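Local coordinates for protein ATP-dependent DNA helicase (PDB 5V9X) that unwinds RNA:DNA duplexes as an ATP-dependent 3'-to-5' helicase, tracking along a strand of single-stranded DNA, at residues R670-A675 with P863-A868; F685-F690 with W697-H702; P712-V717 with E729-S734; G751-V756 with I855-T860. All coordinates share one frame; numbering follows the deposited sequence.

Contact 1 opens first, on helix 661-676, and closes last, where the chain enters helix 865-870; its loop encloses the other three contacts, which follow in series without crossing. Contact 2 closes within a few residues as a beta hairpin. Contact 3 comes next, where helix 707-725 is followed by edge strand 732-734. Contact 4 spans about a hundred mostly helical residues, bringing the loop at 751-756 against strand 854-859 at the other border of the same mixed sheet. Strand 854-859 lies beside hairpin strand 684-691, so contacts 2 and 4 meet directly. Contact 1 packs on the hairpin residues Glu-688 and His-702, while Leu-701 reaches Leu-713 of contact 3.

Contact 1 of 4, residues R670-A675 with P863-A868. With nucleotides of chain B.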
# COMPACT_ATOMS: atom_id res chain seq x y z
N ARG A 670 -7.15 31.69 7.06
CA ARG A 670 -7.81 32.99 7.16
C ARG A 670 -8.81 33.18 6.03
O ARG A 670 -9.98 33.52 6.28
CB ARG A 670 -6.76 34.11 7.15
CG ARG A 670 -7.36 35.50 7.18
CD ARG A 670 -6.30 36.59 7.27
NE ARG A 670 -5.31 36.51 6.20
CZ ARG A 670 -5.54 36.88 4.94
NH1 ARG A 670 -6.73 37.35 4.58
NH2 ARG A 670 -4.58 36.78 4.03
N GLU A 671 -8.39 32.94 4.79
CA GLU A 671 -9.29 33.11 3.65
C GLU A 671 -10.46 32.15 3.72
O GLU A 671 -11.59 32.52 3.38
CB GLU A 671 -8.53 32.93 2.34
CG GLU A 671 -7.52 34.02 2.03
CD GLU A 671 -6.90 33.84 0.66
OE1 GLU A 671 -7.62 33.40 -0.27
OE2 GLU A 671 -5.70 34.14 0.50
N GLN A 672 -10.22 30.90 4.12
CA GLN A 672 -11.32 29.96 4.29
C GLN A 672 -12.26 30.42 5.40
O GLN A 672 -13.48 30.28 5.28
CB GLN A 672 -10.78 28.56 4.60
CG GLN A 672 -11.87 27.51 4.70
CD GLN A 672 -12.61 27.33 3.39
OE1 GLN A 672 -12.02 27.42 2.31
NE2 GLN A 672 -13.91 27.08 3.47
N ARG A 673 -11.70 30.98 6.47
CA ARG A 673 -12.53 31.55 7.53
C ARG A 673 -13.31 32.76 7.02
O ARG A 673 -14.49 32.93 7.36
CB ARG A 673 -11.65 31.92 8.72
CG ARG A 673 -12.31 31.73 10.08
CD ARG A 673 -11.29 31.86 11.22
NE ARG A 673 -10.53 33.11 11.15
CZ ARG A 673 -9.24 33.18 10.82
NH1 ARG A 673 -8.56 32.08 10.54
NH2 ARG A 673 -8.64 34.36 10.78
N GLU A 674 -12.68 33.60 6.20
CA GLU A 674 -13.38 34.76 5.65
C GLU A 674 -14.47 34.35 4.68
O GLU A 674 -15.44 35.10 4.49
CB GLU A 674 -12.39 35.70 4.96
CG GLU A 674 -11.38 36.36 5.89
CD GLU A 674 -10.34 37.16 5.14
OE1 GLU A 674 -10.42 37.22 3.90
OE2 GLU A 674 -9.44 37.72 5.79
N ALA A 675 -14.34 33.19 4.05
CA ALA A 675 -15.30 32.78 3.03
C ALA A 675 -16.51 32.06 3.60
O ALA A 675 -17.64 32.30 3.16
CB ALA A 675 -14.61 31.91 1.98
N PRO A 863 -16.53 30.38 -5.03
CA PRO A 863 -16.04 29.24 -4.23
C PRO A 863 -14.93 29.63 -3.26
O PRO A 863 -13.98 30.33 -3.62
CB PRO A 863 -15.54 28.26 -5.30
CG PRO A 863 -16.38 28.56 -6.48
CD PRO A 863 -16.66 30.04 -6.45
N SER A 864 -15.07 29.16 -2.02
CA SER A 864 -14.08 29.32 -0.96
C SER A 864 -12.79 28.60 -1.35
O SER A 864 -12.80 27.79 -2.29
CB SER A 864 -14.62 28.77 0.36
OG SER A 864 -14.76 27.36 0.31
N PRO A 865 -11.67 28.87 -0.68
CA PRO A 865 -10.44 28.11 -0.99
C PRO A 865 -10.61 26.60 -0.92
O PRO A 865 -10.10 25.89 -1.80
CB PRO A 865 -9.45 28.62 0.08
CG PRO A 865 -9.91 30.00 0.37
CD PRO A 865 -11.41 29.96 0.27
N PHE A 866 -11.33 26.09 0.09
CA PHE A 866 -11.54 24.65 0.19
C PHE A 866 -12.42 24.15 -0.94
O PHE A 866 -12.17 23.08 -1.52
CB PHE A 866 -12.15 24.29 1.54
CG PHE A 866 -11.18 24.32 2.68
CD1 PHE A 866 -9.94 24.94 2.56
CD2 PHE A 866 -11.49 23.70 3.88
CE1 PHE A 866 -9.05 24.96 3.61
CE2 PHE A 866 -10.60 23.72 4.94
CZ PHE A 866 -9.38 24.34 4.81
N ALA A 867 -13.48 24.89 -1.28
CA ALA A 867 -14.33 24.52 -2.40
C ALA A 867 -13.57 24.57 -3.71
O ALA A 867 -13.73 23.70 -4.57
CB ALA A 867 -15.56 25.42 -2.45
N ALA A 868 -12.72 25.60 -3.88
CA ALA A 868 -11.91 25.70 -5.09
C ALA A 868 -11.00 24.49 -5.24
O ALA A 868 -10.79 24.00 -6.35
CB ALA A 868 -11.10 26.99 -5.07
P DA B 2 -2.49 30.38 -12.97
OP1 DA B 2 -1.30 31.16 -12.54
OP2 DA B 2 -2.57 29.88 -14.36
O5' DA B 2 -2.67 29.14 -11.98
C5' DA B 2 -2.08 27.88 -12.29
C4' DA B 2 -1.87 27.05 -11.03
O4' DA B 2 -3.02 27.20 -10.16
C3' DA B 2 -1.74 25.54 -11.26
O3' DA B 2 -0.93 24.97 -10.24
C2' DA B 2 -3.18 25.08 -11.13
C1' DA B 2 -3.65 25.95 -9.98
N9 DA B 2 -5.09 26.15 -9.94
C8 DA B 2 -5.89 26.58 -10.96
N7 DA B 2 -7.16 26.67 -10.64
C5 DA B 2 -7.20 26.26 -9.32
C6 DA B 2 -8.25 26.13 -8.40
N6 DA B 2 -9.53 26.41 -8.69
N1 DA B 2 -7.94 25.70 -7.15
C2 DA B 2 -6.67 25.42 -6.86
N3 DA B 2 -5.59 25.51 -7.65
C4 DA B 2 -5.93 25.94 -8.87
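Gln-672 lays its side chain over one face of the Phe-866 ring, crossing it at about a right angle. CG sits almost over the ring centre, 3.7 Å from the centroid, in a CH-pi contact, and the amide follows as a stacked plane turned 25° from the ring. CG is anti to the backbone N (chi1 -176°) and the chain then bends at chi2, which brings the amide from helix 661-676 to the start of helix 865-870. There OE1 accepts the Phe-866 N-H at 2.7 Å, with the donor tilted 31° from the carbonyl plane. NE2 gives a weak bond to Ser-864 OG at 3.3 Å. That hydroxyl also accepts from Ala-867 N at 3.2 Å, the capping bond of the helix, and it has a further hydrogen-bond partner in Glu-688. Beside the amide, Pro-865 offers its CG to Glu-671 CB at 3.8 Å, while the carboxylate of Glu-671 turns to a salt bridge with Arg-433. One turn on, Ala-675 CB rests on Ser-864 CB at 3.5 Å. The same short helix borders the bound DNA: Ala-868 O approaches N1 of nucleotide DA2 of chain B to 3.4 Å. The arrangement is that of a helix N-terminus with a serine N-cap, whose first turn is also met by a glutamine amide from a neighbouring helix, next to the DNA strand.

Contact 2 of 4, residues F685-F690 with W697-H702; sequences FVVERF and WRVILH
Phe-690 carries Arg-698 CB over one face of its ring, 4.0 Å from the centroid, and Ile-700 CD1 at its edge. The indole of Trp-697 takes Arg-689 CD over one face of its six-membered ring, with Phe-690 O at its edge. These are neighbours across an antiparallel beta hairpin, whose strands 684-691 and 697-702 lie in the interior of a five-stranded mixed sheet. Phe-690 holds CG between the backbone N and carbonyl carbon (chi1 56°), which swings the ring across to the partner strand. The end of Arg-698 leads away from the ring, its guanidinium plane turned 14° from that of the ring without stacking on it, and its charge is met by Asp-692. Val-686, Glu-688, Phe-690, Arg-698, Ile-700 and His-702 share one face of the sheet, part of which is packed against helices 661-676 and 865-870. On the other face Val-687 CG1 meets Val-699 CG1 at 3.6 Å and Val-687 CG2 meets Leu-701 CD1 at 3.9 Å. Glu-688 and Ile-700 form the straightest pair of backbone bonds, Ile-700 N to Glu-688 O measuring 2.7 Å. Val-686 O is gripped twice by one residue: by His-702 N at 2.7 Å, and weakly by ring atom His-702 ND1 at 3.2 Å.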
# COMPACT_ATOMS: atom_id res chain seq x y z
N PHE A 685 -18.78 20.31 10.20
CA PHE A 685 -18.85 20.24 8.75
C PHE A 685 -19.44 21.54 8.22
O PHE A 685 -20.23 22.21 8.89
CB PHE A 685 -19.72 19.07 8.29
CG PHE A 685 -19.17 17.71 8.63
CD1 PHE A 685 -17.88 17.56 9.11
CD2 PHE A 685 -19.95 16.57 8.45
CE1 PHE A 685 -17.39 16.30 9.42
CE2 PHE A 685 -19.46 15.32 8.75
CZ PHE A 685 -18.18 15.18 9.24
N VAL A 686 -19.05 21.90 7.00
CA VAL A 686 -19.54 23.11 6.34
C VAL A 686 -20.19 22.71 5.03
O VAL A 686 -19.56 22.07 4.18
CB VAL A 686 -18.43 24.13 6.11
CG1 VAL A 686 -18.95 25.29 5.26
CG2 VAL A 686 -17.89 24.65 7.43
N VAL A 687 -21.46 23.09 4.86
CA VAL A 687 -22.17 22.92 3.60
C VAL A 687 -22.16 24.26 2.89
O VAL A 687 -22.76 25.23 3.36
CB VAL A 687 -23.59 22.39 3.82
CG1 VAL A 687 -24.36 22.39 2.52
CG2 VAL A 687 -23.54 20.99 4.42
N GLU A 688 -21.48 24.32 1.75
CA GLU A 688 -21.28 25.56 1.00
C GLU A 688 -22.07 25.50 -0.30
O GLU A 688 -22.04 24.48 -1.00
CB GLU A 688 -19.80 25.78 0.72
CG GLU A 688 -19.50 26.97 -0.16
CD GLU A 688 -18.02 27.25 -0.28
OE1 GLU A 688 -17.23 26.55 0.39
OE2 GLU A 688 -17.65 28.17 -1.03
N ARG A 689 -22.77 26.58 -0.61
CA ARG A 689 -23.61 26.64 -1.79
C ARG A 689 -23.30 27.90 -2.60
O ARG A 689 -23.07 28.97 -2.03
CB ARG A 689 -25.10 26.62 -1.42
CG ARG A 689 -26.04 26.55 -2.61
CD ARG A 689 -27.50 26.50 -2.20
NE ARG A 689 -27.86 27.58 -1.29
CZ ARG A 689 -28.00 27.44 0.02
NH1 ARG A 689 -27.81 26.25 0.58
NH2 ARG A 689 -28.33 28.48 0.78
N PHE A 690 -23.29 27.75 -3.92
CA PHE A 690 -23.13 28.86 -4.84
C PHE A 690 -23.74 28.46 -6.17
O PHE A 690 -24.02 27.28 -6.41
CB PHE A 690 -21.66 29.27 -4.99
CG PHE A 690 -20.76 28.15 -5.43
CD1 PHE A 690 -20.11 27.36 -4.49
CD2 PHE A 690 -20.55 27.89 -6.77
CE1 PHE A 690 -19.27 26.33 -4.89
CE2 PHE A 690 -19.71 26.86 -7.17
CZ PHE A 690 -19.08 26.08 -6.23
N TRP A 697 -26.88 25.49 -9.55
CA TRP A 697 -26.49 25.41 -8.15
C TRP A 697 -25.38 24.39 -7.95
O TRP A 697 -25.25 23.41 -8.70
CB TRP A 697 -27.68 25.04 -7.27
CG TRP A 697 -28.58 26.19 -6.95
CD1 TRP A 697 -29.90 26.33 -7.28
CD2 TRP A 697 -28.23 27.37 -6.21
NE1 TRP A 697 -30.39 27.52 -6.80
CE2 TRP A 697 -29.38 28.18 -6.14
CE3 TRP A 697 -27.05 27.82 -5.61
CZ2 TRP A 697 -29.39 29.41 -5.49
CZ3 TRP A 697 -27.07 29.05 -4.96
CH2 TRP A 697 -28.23 29.82 -4.91
N ARG A 698 -24.57 24.61 -6.91
CA ARG A 698 -23.53 23.68 -6.51
C ARG A 698 -23.44 23.68 -4.99
O ARG A 698 -23.12 24.70 -4.39
CB ARG A 698 -22.18 24.05 -7.13
CG ARG A 698 -21.81 23.19 -8.32
CD ARG A 698 -20.45 23.55 -8.89
NE ARG A 698 -20.07 22.63 -9.96
CZ ARG A 698 -20.53 22.69 -11.21
NH1 ARG A 698 -21.39 23.64 -11.54
NH2 ARG A 698 -20.12 21.82 -12.11
N VAL A 699 -23.73 22.53 -4.39
CA VAL A 699 -23.75 22.37 -2.94
C VAL A 699 -22.61 21.43 -2.56
O VAL A 699 -22.60 20.26 -2.97
CB VAL A 699 -25.10 21.84 -2.44
CG1 VAL A 699 -25.14 21.85 -0.93
CG2 VAL A 699 -26.24 22.66 -3.02
N ILE A 700 -21.66 21.94 -1.77
CA ILE A 700 -20.46 21.21 -1.40
C ILE A 700 -20.50 20.91 0.09
O ILE A 700 -20.71 21.81 0.90
CB ILE A 700 -19.19 22.00 -1.76
CG1 ILE A 700 -19.09 22.19 -3.28
CG2 ILE A 700 -17.96 21.30 -1.23
CD1 ILE A 700 -17.94 23.06 -3.71
N LEU A 701 -20.30 19.64 0.44
CA LEU A 701 -20.14 19.24 1.83
C LEU A 701 -18.65 19.22 2.15
O LEU A 701 -17.88 18.55 1.46
CB LEU A 701 -20.76 17.87 2.10
CG LEU A 701 -20.42 17.24 3.45
CD1 LEU A 701 -20.87 18.14 4.61
CD2 LEU A 701 -21.03 15.85 3.58
N HIS A 702 -18.25 19.95 3.18
CA HIS A 702 -16.86 20.00 3.61
C HIS A 702 -16.69 19.11 4.84
O HIS A 702 -17.38 19.29 5.85
CB HIS A 702 -16.44 21.43 3.93
CG HIS A 702 -16.29 22.30 2.73
ND1 HIS A 702 -17.36 22.77 2.00
CD2 HIS A 702 -15.18 22.81 2.13
CE1 HIS A 702 -16.93 23.53 1.01
NE2 HIS A 702 -15.62 23.57 1.06

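Contact 3 of 4, residues P712-V717 with E729-S734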
# COMPACT_ATOMS: atom_id res chain seq x y z
N PRO A 712 -19.49 5.91 0.40
CA PRO A 712 -20.85 5.43 0.69
C PRO A 712 -21.83 6.55 0.99
O PRO A 712 -23.03 6.40 0.72
CB PRO A 712 -20.65 4.52 1.90
CG PRO A 712 -19.43 5.06 2.57
CD PRO A 712 -18.54 5.50 1.44
N LEU A 713 -21.36 7.67 1.54
CA LEU A 713 -22.26 8.79 1.79
C LEU A 713 -22.79 9.37 0.48
O LEU A 713 -23.95 9.80 0.43
CB LEU A 713 -21.55 9.87 2.61
CG LEU A 713 -22.40 11.10 2.97
CD1 LEU A 713 -23.70 10.67 3.64
CD2 LEU A 713 -21.62 12.04 3.87
N ALA A 714 -21.97 9.39 -0.57
CA ALA A 714 -22.45 9.84 -1.87
C ALA A 714 -23.51 8.90 -2.43
O ALA A 714 -24.44 9.36 -3.11
CB ALA A 714 -21.28 9.97 -2.84
N LEU A 715 -23.38 7.60 -2.18
CA LEU A 715 -24.43 6.66 -2.58
C LEU A 715 -25.76 7.02 -1.94
O LEU A 715 -26.80 7.01 -2.61
CB LEU A 715 -24.04 5.23 -2.19
CG LEU A 715 -22.82 4.60 -2.86
CD1 LEU A 715 -22.52 3.26 -2.22
CD2 LEU A 715 -23.07 4.44 -4.35
N ALA A 716 -25.75 7.35 -0.65
CA ALA A 716 -26.99 7.69 0.04
C ALA A 716 -27.57 8.99 -0.48
O ALA A 716 -28.78 9.09 -0.73
CB ALA A 716 -26.73 7.78 1.55
N VAL A 717 -26.72 10.01 -0.66
CA VAL A 717 -27.18 11.28 -1.22
C VAL A 717 -27.74 11.07 -2.62
O VAL A 717 -28.76 11.66 -2.99
CB VAL A 717 -26.03 12.30 -1.21
CG1 VAL A 717 -26.44 13.58 -1.93
CG2 VAL A 717 -25.59 12.61 0.21
N GLU A 729 -27.98 12.89 -11.61
CA GLU A 729 -26.54 13.13 -11.64
C GLU A 729 -25.92 12.69 -10.32
O GLU A 729 -26.28 13.20 -9.26
CB GLU A 729 -26.25 14.60 -11.92
CG GLU A 729 -24.77 14.89 -12.08
CD GLU A 729 -24.50 16.32 -12.50
OE1 GLU A 729 -25.47 17.06 -12.78
OE2 GLU A 729 -23.31 16.71 -12.57
N LYS A 730 -24.98 11.76 -10.40
CA LYS A 730 -24.40 11.18 -9.19
C LYS A 730 -23.33 12.10 -8.62
O LYS A 730 -22.48 12.59 -9.36
CB LYS A 730 -23.82 9.80 -9.49
CG LYS A 730 -24.21 8.75 -8.46
CD LYS A 730 -24.24 7.35 -9.07
CE LYS A 730 -24.76 6.34 -8.06
NZ LYS A 730 -24.82 4.96 -8.61
N PRO A 731 -23.35 12.37 -7.31
CA PRO A 731 -22.41 13.35 -6.75
C PRO A 731 -20.98 12.84 -6.74
O PRO A 731 -20.72 11.65 -6.57
CB PRO A 731 -22.94 13.55 -5.32
CG PRO A 731 -23.63 12.27 -5.00
CD PRO A 731 -24.24 11.79 -6.29
N THR A 732 -20.05 13.77 -6.93
CA THR A 732 -18.63 13.47 -6.92
C THR A 732 -18.12 13.49 -5.48
O THR A 732 -18.39 14.44 -4.74
CB THR A 732 -17.85 14.47 -7.77
OG1 THR A 732 -18.40 14.51 -9.09
CG2 THR A 732 -16.38 14.07 -7.86
N ALA A 733 -17.39 12.45 -5.10
CA ALA A 733 -16.89 12.29 -3.74
C ALA A 733 -15.37 12.24 -3.75
O ALA A 733 -14.75 11.70 -4.67
CB ALA A 733 -17.45 11.02 -3.10
N SER A 734 -14.77 12.81 -2.71
CA SER A 734 -13.32 12.86 -2.57
C SER A 734 -12.96 12.72 -1.10
O SER A 734 -13.83 12.51 -0.25
CB SER A 734 -12.75 14.15 -3.18
OG SER A 734 -13.26 15.29 -2.52
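Ala-714 and Pro-731 form a small apolar helix-on-sheet contact, in which helix 707-725 packs against the border of the mixed sheet at strand 732-734 and the residues leading into it. Ala-714 is at the middle: its CB points to the sheet and meets Pro-731 CG at 3.9 Å and Ala-733 CB at 4.0 Å. With only a methyl group on the helix side, the backbone itself comes close, and Ala-714 O lies 3.6 Å from Pro-731 CG. Pro-731 therefore presents the CG corner of its ring to both the methyl and the carbonyl oxygen. One turn along the helix, Val-717 adds CG1, the branch anti to the backbone N (chi1 174°), at 4.4 Å from the same Pro-731 CG. More loosely, Leu-715 CD2 approaches Lys-730 CE at 4.5 Å, the lysine giving its aliphatic part to the contact. Pro-731 also touches Ile-738 and Val-740 of strand 737-742, to which strand 732-734 is paired antiparallel, while Leu-713 rests on Ile-738. Strands 697-702 and 732-734 run parallel with strand 737-742 between them, and helix 707-725 joins them: a beta-alpha-beta crossover that skips one strand.

Contact 4 of 4, residues G751-V756 with I855-T860; sequences GADLFV and IVEVET
Glu-857 leaves strand 854-859 with its CB toward the loop 751-756, and CG, anti to the carbonyl carbon (chi1 -49°), lies against Ala-752 CB at 3.5 Å. The chain continues extended, so CD stays beside the same methyl at 3.6 Å. At the tip the carboxylate divides: OE1 passes Gly-751 CA at 4.0 Å, and OE2 comes 4.1 Å from Asp-753 OD1. The two carboxylate planes stand 80° apart, and at this solvent-exposed surface their like charges may repel slightly. Ala-752 is the buried residue among those of the loop that touch the strand; its CB also meets Ile-855 CG2 at 4.0 Å, the branch anti to the backbone N, and rests on Val-687 of the neighbouring strand. The other branch of Ile-855 ends in CD1, which lies 3.5 Å from Val-756 CG2, the two side chains lying alongside and pointing opposite ways. Ile-848 of helix 838-849 touches both Val-756 and Ile-855. Phe-755 in the same loop turns inward onto Val-687, Val-699 and Leu-701. Residues 751-756 thus form a connection between strand 737-742 and helix 759-769 that folds over one face of the mixed sheet at its border strand 854-859, which runs parallel to strand 684-691.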
# COMPACT_ATOMS: atom_id res chain seq x y z
N GLY A 751 -30.36 22.40 0.51
CA GLY A 751 -30.05 22.44 1.92
C GLY A 751 -29.00 21.44 2.38
O GLY A 751 -28.52 20.59 1.62
N ALA A 752 -28.64 21.55 3.66
CA ALA A 752 -27.64 20.69 4.28
C ALA A 752 -28.23 19.41 4.85
O ALA A 752 -27.47 18.47 5.13
CB ALA A 752 -26.92 21.44 5.40
N ASP A 753 -29.54 19.35 5.06
CA ASP A 753 -30.18 18.10 5.47
C ASP A 753 -30.04 17.01 4.41
O ASP A 753 -30.32 15.85 4.71
CB ASP A 753 -31.66 18.34 5.78
CG ASP A 753 -31.87 19.42 6.82
OD1 ASP A 753 -31.67 20.61 6.49
OD2 ASP A 753 -32.23 19.08 7.97
N LEU A 754 -29.61 17.37 3.20
CA LEU A 754 -29.40 16.39 2.14
C LEU A 754 -28.35 15.36 2.55
O LEU A 754 -28.48 14.17 2.22
CB LEU A 754 -28.97 17.11 0.86
CG LEU A 754 -28.57 16.29 -0.36
CD1 LEU A 754 -29.72 15.40 -0.81
CD2 LEU A 754 -28.15 17.22 -1.49
N PHE A 755 -27.32 15.78 3.27
CA PHE A 755 -26.24 14.89 3.66
C PHE A 755 -26.51 14.13 4.95
O PHE A 755 -25.88 13.10 5.19
CB PHE A 755 -24.93 15.68 3.80
CG PHE A 755 -24.56 16.46 2.58
CD1 PHE A 755 -23.93 15.84 1.50
CD2 PHE A 755 -24.83 17.82 2.49
CE1 PHE A 755 -23.59 16.57 0.37
CE2 PHE A 755 -24.49 18.54 1.37
CZ PHE A 755 -23.87 17.92 0.30
N VAL A 756 -27.43 14.61 5.79
CA VAL A 756 -27.64 14.05 7.11
C VAL A 756 -28.58 12.86 7.02
O VAL A 756 -29.67 12.95 6.45
CB VAL A 756 -28.19 15.11 8.07
CG1 VAL A 756 -28.41 14.52 9.46
CG2 VAL A 756 -27.24 16.30 8.13
N ILE A 855 -22.97 21.29 12.03
CA ILE A 855 -23.10 21.48 10.59
C ILE A 855 -23.52 22.92 10.34
O ILE A 855 -24.38 23.45 11.05
CB ILE A 855 -24.11 20.49 9.96
CG1 ILE A 855 -23.55 19.07 10.01
CG2 ILE A 855 -24.42 20.88 8.52
CD1 ILE A 855 -24.45 18.05 9.37
N VAL A 856 -22.91 23.55 9.35
CA VAL A 856 -23.13 24.96 9.05
C VAL A 856 -23.49 25.10 7.58
O VAL A 856 -22.76 24.60 6.71
CB VAL A 856 -21.90 25.82 9.40
CG1 VAL A 856 -22.13 27.27 9.02
CG2 VAL A 856 -21.56 25.69 10.88
N GLU A 857 -24.60 25.78 7.29
CA GLU A 857 -24.96 26.15 5.93
C GLU A 857 -24.46 27.56 5.65
O GLU A 857 -24.66 28.46 6.47
CB GLU A 857 -26.47 26.08 5.71
CG GLU A 857 -27.13 24.81 6.17
CD GLU A 857 -28.55 24.67 5.66
OE1 GLU A 857 -28.83 25.18 4.55
OE2 GLU A 857 -29.39 24.06 6.36
N VAL A 858 -23.82 27.74 4.50
CA VAL A 858 -23.35 29.05 4.08
C VAL A 858 -23.49 29.14 2.56
O VAL A 858 -23.26 28.16 1.85
CB VAL A 858 -21.90 29.32 4.53
CG1 VAL A 858 -20.94 28.31 3.92
CG2 VAL A 858 -21.48 30.75 4.21
N GLU A 859 -23.89 30.31 2.08
CA GLU A 859 -23.95 30.60 0.66
C GLU A 859 -22.85 31.60 0.32
O GLU A 859 -22.75 32.66 0.96
CB GLU A 859 -25.32 31.15 0.25
CG GLU A 859 -25.39 31.57 -1.21
CD GLU A 859 -26.81 31.88 -1.66
OE1 GLU A 859 -27.75 31.32 -1.06
OE2 GLU A 859 -26.97 32.67 -2.61
N THR A 860 -22.04 31.27 -0.67
CA THR A 860 -20.91 32.10 -1.08
C THR A 860 -21.14 32.65 -2.48
O THR A 860 -21.82 32.02 -3.31
CB THR A 860 -19.61 31.30 -1.04
OG1 THR A 860 -19.82 30.01 -1.63
CG2 THR A 860 -19.13 31.13 0.40